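Local coordinates for protein 5'-nucleotidase SurE (Aquifex aeolicus, PDB 2WQK) that probably removes the phosphate group from nucleoside 5'-monophosphates by hydrolysis, with the help of a divalent metal cation, at residues Gly67-Val79 against Gly107-Ile120. Numbering follows the deposited sequence.
With SO4 (sulfate ion), chain C.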
loop_
_atom_site.group_PDB
_atom_site.type_symbol
_atom_site.label_atom_id
_atom_site.label_comp_id
_atom_site.label_asym_id
_atom_site.label_seq_id
_atom_site.Cartn_x
_atom_site.Cartn_y
_atom_site.Cartn_z
ATOM N N GLY A 67 7.626 1.458 10.561
ATOM C CA GLY A 67 8.685 2.474 10.578
ATOM C C GLY A 67 9.693 2.220 9.479
ATOM O O GLY A 67 10.197 1.111 9.334
ATOM N N THR A 68 9.991 3.236 8.678
ATOM C CA THR A 68 11.058 3.101 7.651
ATOM C C THR A 68 12.440 2.999 8.338
ATOM O O THR A 68 12.574 3.367 9.529
ATOM C CB THR A 68 11.092 4.309 6.732
ATOM O OG1 THR A 68 11.338 5.486 7.514
ATOM C CG2 THR A 68 9.731 4.425 5.936
ATOM N N PRO A 69 13.459 2.532 7.595
ATOM C CA PRO A 69 14.823 2.565 8.182
ATOM C C PRO A 69 15.214 3.937 8.724
ATOM O O PRO A 69 15.798 4.037 9.816
ATOM C CB PRO A 69 15.740 2.133 7.046
ATOM C CG PRO A 69 14.803 1.247 6.164
ATOM C CD PRO A 69 13.437 1.860 6.278
ATOM N N ALA A 70 14.858 4.993 7.985
ATOM C CA ALA A 70 15.075 6.353 8.453
ATOM C C ALA A 70 14.430 6.612 9.826
ATOM O O ALA A 70 15.078 7.170 10.735
ATOM C CB ALA A 70 14.574 7.341 7.397
ATOM N N ASP A 71 13.162 6.209 9.963
ATOM C CA ASP A 71 12.411 6.360 11.233
ATOM C C ASP A 71 13.195 5.614 12.342
ATOM O O ASP A 71 13.352 6.103 13.463
ATOM C CB ASP A 71 11.028 5.764 11.152
ATOM C CG ASP A 71 10.090 6.532 10.187
ATOM O OD1 ASP A 71 10.341 7.735 9.945
ATOM O OD2 ASP A 71 9.100 5.903 9.730
ATOM N N CYS A 72 13.636 4.414 12.002
ATOM C CA CYS A 72 14.324 3.562 12.989
ATOM C C CYS A 72 15.636 4.221 13.476
ATOM O O CYS A 72 15.974 4.163 14.673
ATOM C CB CYS A 72 14.590 2.161 12.417
ATOM S SG CYS A 72 13.138 1.181 12.143
ATOM N N VAL A 73 16.415 4.769 12.538
ATOM C CA VAL A 73 17.660 5.436 12.899
ATOM C C VAL A 73 17.392 6.642 13.792
ATOM O O VAL A 73 18.036 6.832 14.824
ATOM C CB VAL A 73 18.509 5.841 11.668
ATOM C CG1 VAL A 73 19.700 6.733 12.050
ATOM C CG2 VAL A 73 18.891 4.598 10.833
ATOM N N HIS A 74 16.405 7.442 13.393
ATOM C CA HIS A 74 16.123 8.644 14.141
ATOM C C HIS A 74 15.532 8.362 15.531
ATOM O O HIS A 74 15.956 9.013 16.542
ATOM C CB HIS A 74 15.257 9.613 13.314
ATOM C CG HIS A 74 16.030 10.278 12.207
ATOM N ND1 HIS A 74 16.306 11.628 12.201
ATOM C CD2 HIS A 74 16.591 9.781 11.081
ATOM C CE1 HIS A 74 17.028 11.924 11.128
ATOM N NE2 HIS A 74 17.210 10.824 10.423
ATOM N N LEU A 75 14.597 7.416 15.606
ATOM C CA LEU A 75 14.043 7.041 16.929
ATOM C C LEU A 75 15.121 6.314 17.749
ATOM O O LEU A 75 15.191 6.463 18.981
ATOM C CB LEU A 75 12.788 6.178 16.800
ATOM C CG LEU A 75 11.534 6.913 16.284
ATOM C CD1 LEU A 75 10.392 5.940 16.076
ATOM C CD2 LEU A 75 11.092 8.071 17.221
ATOM N N GLY A 76 15.916 5.486 17.096
ATOM C CA GLY A 76 17.014 4.808 17.815
ATOM C C GLY A 76 17.965 5.791 18.468
ATOM O O GLY A 76 18.355 5.663 19.643
ATOM N N TYR A 77 18.339 6.814 17.716
ATOM C CA TYR A 77 19.292 7.781 18.214
ATOM C C TYR A 77 18.664 8.683 19.285
ATOM O O TYR A 77 19.218 8.848 20.376
ATOM C CB TYR A 77 19.788 8.634 17.055
ATOM C CG TYR A 77 20.622 9.826 17.445
ATOM C CD1 TYR A 77 21.794 9.679 18.193
ATOM C CD2 TYR A 77 20.276 11.100 17.042
ATOM C CE1 TYR A 77 22.601 10.732 18.503
ATOM C CE2 TYR A 77 21.062 12.182 17.379
ATOM C CZ TYR A 77 22.248 12.001 18.098
ATOM O OH TYR A 77 23.017 13.107 18.410
ATOM N N ARG A 78 17.498 9.262 18.985
ATOM C CA ARG A 78 16.923 10.257 19.887
ATOM C C ARG A 78 16.247 9.648 21.088
ATOM O O ARG A 78 16.308 10.234 22.165
ATOM C CB ARG A 78 15.957 11.191 19.148
ATOM C CG ARG A 78 16.665 11.959 18.100
ATOM C CD ARG A 78 15.896 13.179 17.557
ATOM N NE ARG A 78 16.705 13.722 16.486
ATOM C CZ ARG A 78 17.644 14.648 16.630
ATOM N NH1 ARG A 78 17.889 15.200 17.819
ATOM N NH2 ARG A 78 18.327 15.031 15.551
ATOM N N VAL A 79 15.564 8.529 20.919
ATOM C CA VAL A 79 14.777 7.937 22.034
ATOM C C VAL A 79 15.605 6.855 22.723
ATOM O O VAL A 79 15.921 6.973 23.926
ATOM C CB VAL A 79 13.409 7.377 21.576
ATOM C CG1 VAL A 79 12.627 6.808 22.763
ATOM C CG2 VAL A 79 12.579 8.458 20.793
ATOM N N GLY A 107 16.207 1.030 0.704
ATOM C CA GLY A 107 15.942 1.314 2.108
ATOM C C GLY A 107 17.133 0.974 2.987
ATOM O O GLY A 107 17.383 1.642 3.996
ATOM N N THR A 108 17.831 -0.105 2.640
ATOM C CA THR A 108 19.005 -0.468 3.439
ATOM C C THR A 108 20.044 0.648 3.366
ATOM O O THR A 108 20.569 1.095 4.386
ATOM C CB THR A 108 19.615 -1.804 2.950
ATOM O OG1 THR A 108 18.612 -2.811 3.030
ATOM C CG2 THR A 108 20.857 -2.209 3.800
ATOM N N VAL A 109 20.313 1.124 2.158
ATOM C CA VAL A 109 21.291 2.188 1.990
ATOM C C VAL A 109 20.820 3.471 2.705
ATOM O O VAL A 109 21.592 4.152 3.345
ATOM C CB VAL A 109 21.627 2.436 0.499
ATOM C CG1 VAL A 109 22.607 3.582 0.361
ATOM C CG2 VAL A 109 22.199 1.183 -0.111
ATOM N N SER A 110 19.537 3.786 2.596
ATOM C CA SER A 110 19.042 5.027 3.201
ATOM C C SER A 110 19.167 5.022 4.735
ATOM O O SER A 110 19.416 6.083 5.337
ATOM C CB SER A 110 17.604 5.315 2.757
ATOM O OG SER A 110 16.689 4.416 3.270
ATOM N N GLY A 111 19.076 3.835 5.351
ATOM C CA GLY A 111 19.333 3.757 6.807
ATOM C C GLY A 111 20.751 4.224 7.137
ATOM O O GLY A 111 20.970 4.998 8.082
ATOM N N ALA A 112 21.737 3.736 6.382
ATOM C CA ALA A 112 23.127 4.169 6.610
ATOM C C ALA A 112 23.283 5.676 6.304
ATOM O O ALA A 112 23.927 6.411 7.040
ATOM C CB ALA A 112 24.125 3.342 5.825
ATOM N N MET A 113 22.646 6.140 5.224
ATOM C CA MET A 113 22.667 7.560 4.907
ATOM C C MET A 113 22.174 8.421 6.054
ATOM O O MET A 113 22.799 9.397 6.383
ATOM C CB MET A 113 21.837 7.820 3.634
ATOM C CG MET A 113 21.910 9.265 3.165
ATOM S SD MET A 113 20.661 9.634 1.905
ATOM C CE MET A 113 19.175 9.528 2.915
ATOM N N GLU A 114 21.072 8.001 6.644
ATOM C CA GLU A 114 20.493 8.737 7.776
ATOM C C GLU A 114 21.451 8.795 8.972
ATOM O O GLU A 114 21.566 9.818 9.666
ATOM C CB GLU A 114 19.118 8.189 8.162
ATOM C CG GLU A 114 18.080 8.432 7.095
ATOM C CD GLU A 114 17.673 9.910 6.912
ATOM O OE1 GLU A 114 17.955 10.762 7.780
ATOM O OE2 GLU A 114 17.043 10.212 5.869
ATOM N N GLY A 115 22.123 7.681 9.225
ATOM C CA GLY A 115 23.147 7.738 10.280
ATOM C C GLY A 115 24.183 8.802 10.004
ATOM O O GLY A 115 24.518 9.590 10.884
ATOM N N ARG A 116 24.672 8.865 8.755
ATOM C CA ARG A 116 25.710 9.832 8.409
ATOM C C ARG A 116 25.144 11.265 8.437
ATOM O O ARG A 116 25.850 12.188 8.837
ATOM C CB ARG A 116 26.365 9.476 7.054
ATOM C CG ARG A 116 27.724 10.106 6.806
ATOM C CD ARG A 116 28.680 10.138 8.009
ATOM N NE ARG A 116 28.801 11.499 8.571
ATOM C CZ ARG A 116 29.476 11.890 9.662
ATOM N NH1 ARG A 116 29.487 13.174 9.981
ATOM N NH2 ARG A 116 30.141 11.043 10.427
ATOM N N ILE A 117 23.859 11.432 8.091
ATOM C CA ILE A 117 23.205 12.771 8.201
ATOM C C ILE A 117 23.245 13.246 9.658
ATOM O O ILE A 117 23.449 14.449 9.939
ATOM C CB ILE A 117 21.762 12.738 7.691
ATOM C CG1 ILE A 117 21.783 12.657 6.166
ATOM C CG2 ILE A 117 20.914 13.972 8.151
ATOM C CD1 ILE A 117 20.415 12.376 5.537
ATOM N N LEU A 118 23.067 12.294 10.576
ATOM C CA LEU A 118 23.079 12.581 11.997
ATOM C C LEU A 118 24.487 12.733 12.569
ATOM O O LEU A 118 24.619 12.950 13.790
ATOM C CB LEU A 118 22.351 11.469 12.758
ATOM C CG LEU A 118 20.830 11.464 12.605
ATOM C CD1 LEU A 118 20.156 10.241 13.234
ATOM C CD2 LEU A 118 20.177 12.722 13.182
ATOM N N GLY A 119 25.528 12.598 11.736
ATOM C CA GLY A 119 26.888 12.789 12.194
ATOM C C GLY A 119 27.540 11.554 12.752
ATOM O O GLY A 119 28.496 11.659 13.570
ATOM N N ILE A 120 27.040 10.384 12.331
ATOM C CA ILE A 120 27.559 9.101 12.852
ATOM C C ILE A 120 28.120 8.291 11.676
ATOM O O ILE A 120 27.451 8.164 10.670
ATOM C CB ILE A 120 26.433 8.261 13.501
ATOM C CG1 ILE A 120 25.644 9.068 14.553
ATOM C CG2 ILE A 120 27.042 6.956 14.053
ATOM C CD1 ILE A 120 24.199 8.608 14.835
HETATM S S SO4 C . 16.149 -2.614 0.180
HETATM O O1 SO4 C . 16.137 -3.824 -0.639
HETATM O O2 SO4 C . 15.495 -2.959 1.482
HETATM O O3 SO4 C . 17.476 -2.213 0.480
HETATM O O4 SO4 C . 15.394 -1.493 -0.466
HETATM O O HOH W 1 14.576 4.648 5.129
HETATM O O HOH W 2 23.367 14.495 15.566
#
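His74 and Glu114 make the one direct hydrogen bond between the helices: NE2 donates to OE1 at 2.7 Å, the oxygen near the imidazole plane, the donor 43° out of the carboxylate plane. In the second subunit, Glu187 bonds His74 ND1, Arg183 forms a salt bridge to that same OE1, and Tyr105 bonds OE2, so the buried pair also belongs to the subunit interface. A water accepts from Ala70 N and donates to Ser110 OG. Leu118 CD1 sits over the His74 ring in a CH-pi contact, 4.0 Å from its centroid. A leucine at His74 would probably cost Glu114 OE1 its NE2 donor and break the ND1 bond to Glu187 of the second subunit.

The helices run in the same general direction, axes inclined at -31° and approaching to 8.3 Å in these segments; they follow successive strands of the Rossmann-like SurE core, their N-terminal ends near the metal site, where a sulfate accepts from Gly107 N and Thr108 N.

Packing is close at a glycine: Pro69 CB lies 4.0 Å from Gly111 CA, where a side chain would be tight. With CG1 anti to its backbone N (chi1 171°), Val73 reaches Leu118 CD1 at 3.7 Å; that methyl also touches Tyr77 CD2.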